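Local coordinates for protein transcriptional regulator nlh2 (Aquifex aeolicus, PDB 4G3V) that probably regulates sigma-54-dependent transcription, its GAF domain probably acting as the regulatory module that controls the activator, at residues 34-39 and 128-133. Residues are numbered along the deposited sequence; the frame is centred on the assembly and turned at random.
Sequences KVLYSY and GVITIF
L36 on helix 25-40 meets I130 and I132 on strand 125-135 entirely through methyl groups, and tracing the leucine outward shows how little of it does the touching. CB points at the strand, but lies 5.9 Å from I132 CG2, well beyond contact. CG lies anti to the carbonyl carbon, beside the backbone N (chi1 -80°), and is still 5.4 Å from I130 CD1. The branches then differ: CD2 remains about 6.0 Å from both I130 CD1 and I132 CG2, whereas CD1 carries the contact. It reaches I130 CD1 tip to tip at 4.0 Å and comes within 4.4 Å of I132 CG2. From CD1, the directions to these two methyls diverge by about 64°, so the three form a nearly equilateral triangle, L36 CD1 resting on adjoining methyls of residues two apart on one strand face. The closest CA atoms, those of L36 and I132, are 9.2 Å apart, and only 72 Å² is buried, so the spacing is bridged by side chains. This is the layer interface of the GAF fold, an antiparallel sheet with helices 25-40 and 139-162 packed on this face. Helix 139-162 adds to the apolar surroundings: I152 touches L36 and I130, L156 touches I130, and F145 touches I132; V42 touches both L36 and I132. I130 reaches the helix because both torsions are extended, CG1 lying anti to the backbone N (chi1 173°) and CD1 continuing outward. Strand alternation puts T131 on the other face, its OG1 hydrogen-bonded to OG1 of T78 on helix 76-84, while V35 packs on V11 and I15 of helix 4-19.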
loop_
_atom_site.group_PDB
_atom_site.type_symbol
_atom_site.label_atom_id
_atom_site.label_comp_id
_atom_site.label_asym_id
_atom_site.label_seq_id
_atom_site.Cartn_x
_atom_site.Cartn_y
_atom_site.Cartn_z
ATOM N N LYS A 34 13.121 5.554 -9.184
ATOM C CA LYS A 34 12.995 6.535 -10.248
ATOM C C LYS A 34 11.617 7.193 -10.226
ATOM O O LYS A 34 11.498 8.409 -10.404
ATOM C CB LYS A 34 13.245 5.879 -11.607
ATOM C CG LYS A 34 13.222 6.841 -12.773
ATOM C CD LYS A 34 13.381 6.099 -14.095
ATOM C CE LYS A 34 14.677 5.316 -14.155
ATOM N NZ LYS A 34 14.794 4.541 -15.420
ATOM N N VAL A 35 10.571 6.404 -10.003
ATOM C CA VAL A 35 9.236 7.002 -9.962
ATOM C C VAL A 35 9.021 7.798 -8.663
ATOM O O VAL A 35 8.279 8.778 -8.651
ATOM C CB VAL A 35 8.073 5.996 -10.267
ATOM C CG1 VAL A 35 8.230 5.416 -11.679
ATOM C CG2 VAL A 35 8.000 4.898 -9.273
ATOM N N LEU A 36 9.681 7.416 -7.575
ATOM C CA LEU A 36 9.613 8.247 -6.368
ATOM C C LEU A 36 10.179 9.629 -6.660
ATOM O O LEU A 36 9.686 10.649 -6.168
ATOM C CB LEU A 36 10.381 7.607 -5.222
ATOM C CG LEU A 36 9.605 6.507 -4.510
ATOM C CD1 LEU A 36 10.438 5.886 -3.405
ATOM C CD2 LEU A 36 8.322 7.089 -3.943
ATOM N N TYR A 37 11.222 9.667 -7.468
ATOM C CA TYR A 37 11.767 10.943 -7.896
ATOM C C TYR A 37 10.806 11.671 -8.841
ATOM O O TYR A 37 10.474 12.835 -8.635
ATOM C CB TYR A 37 13.106 10.727 -8.582
ATOM C CG TYR A 37 13.607 11.957 -9.270
ATOM C CD1 TYR A 37 14.204 12.974 -8.553
ATOM C CD2 TYR A 37 13.485 12.101 -10.641
ATOM C CE1 TYR A 37 14.668 14.108 -9.186
ATOM C CE2 TYR A 37 13.943 13.224 -11.278
ATOM C CZ TYR A 37 14.533 14.217 -10.551
ATOM O OH TYR A 37 14.979 15.324 -11.210
ATOM N N SER A 38 10.349 10.987 -9.879
ATOM C CA SER A 38 9.546 11.650 -10.902
ATOM C C SER A 38 8.152 12.067 -10.395
ATOM O O SER A 38 7.654 13.128 -10.761
ATOM C CB SER A 38 9.439 10.761 -12.145
ATOM O OG SER A 38 8.615 9.637 -11.893
ATOM N N TYR A 39 7.528 11.244 -9.554
ATOM C CA TYR A 39 6.210 11.569 -9.017
ATOM C C TYR A 39 6.272 12.445 -7.759
ATOM O O TYR A 39 5.481 13.390 -7.621
ATOM C CB TYR A 39 5.418 10.299 -8.687
ATOM C CG TYR A 39 4.823 9.578 -9.884
ATOM C CD1 TYR A 39 5.631 8.889 -10.783
ATOM C CD2 TYR A 39 3.444 9.560 -10.096
ATOM C CE1 TYR A 39 5.087 8.216 -11.864
ATOM C CE2 TYR A 39 2.892 8.884 -11.174
ATOM C CZ TYR A 39 3.719 8.216 -12.054
ATOM O OH TYR A 39 3.180 7.547 -13.147
ATOM N N GLY A 128 14.348 -5.975 4.599
ATOM C CA GLY A 128 15.018 -4.821 4.034
ATOM C C GLY A 128 14.480 -3.518 4.595
ATOM O O GLY A 128 13.594 -3.498 5.465
ATOM N N VAL A 129 15.035 -2.419 4.108
ATOM C CA VAL A 129 14.571 -1.083 4.494
ATOM C C VAL A 129 14.613 -0.192 3.268
ATOM O O VAL A 129 15.541 -0.301 2.461
ATOM C CB VAL A 129 15.485 -0.463 5.586
ATOM C CG1 VAL A 129 15.114 1.006 5.853
ATOM C CG2 VAL A 129 15.446 -1.317 6.870
ATOM N N ILE A 130 13.600 0.657 3.097
ATOM C CA ILE A 130 13.691 1.710 2.089
ATOM C C ILE A 130 13.874 3.016 2.832
ATOM O O ILE A 130 13.134 3.311 3.775
ATOM C CB ILE A 130 12.470 1.758 1.156
ATOM C CG1 ILE A 130 12.545 2.984 0.243
ATOM C CG2 ILE A 130 11.166 1.750 1.936
ATOM C CD1 ILE A 130 11.469 3.010 -0.852
ATOM N N THR A 131 14.889 3.774 2.416
ATOM C CA THR A 131 15.253 5.027 3.055
ATOM C C THR A 131 15.261 6.142 2.018
ATOM O O THR A 131 15.858 6.001 0.939
ATOM C CB THR A 131 16.633 4.923 3.690
ATOM O OG1 THR A 131 16.596 3.939 4.735
ATOM C CG2 THR A 131 17.099 6.272 4.249
ATOM N N ILE A 132 14.610 7.247 2.343
ATOM C CA ILE A 132 14.559 8.383 1.431
ATOM C C ILE A 132 14.928 9.672 2.150
ATOM O O ILE A 132 14.749 9.797 3.357
ATOM C CB ILE A 132 13.162 8.541 0.767
ATOM C CG1 ILE A 132 12.110 9.025 1.757
ATOM C CG2 ILE A 132 12.693 7.225 0.166
ATOM C CD1 ILE A 132 11.863 10.500 1.723
ATOM N N PHE A 133 15.448 10.628 1.392
ATOM C CA PHE A 133 15.753 11.946 1.911
ATOM C C PHE A 133 14.966 12.966 1.087
ATOM O O PHE A 133 14.957 12.905 -0.149
ATOM C CB PHE A 133 17.243 12.224 1.773
ATOM C CG PHE A 133 18.105 11.378 2.663
ATOM C CD1 PHE A 133 18.479 10.108 2.277
ATOM C CD2 PHE A 133 18.550 11.865 3.885
ATOM C CE1 PHE A 133 19.273 9.328 3.089
ATOM C CE2 PHE A 133 19.338 11.094 4.701
ATOM C CZ PHE A 133 19.706 9.816 4.299
#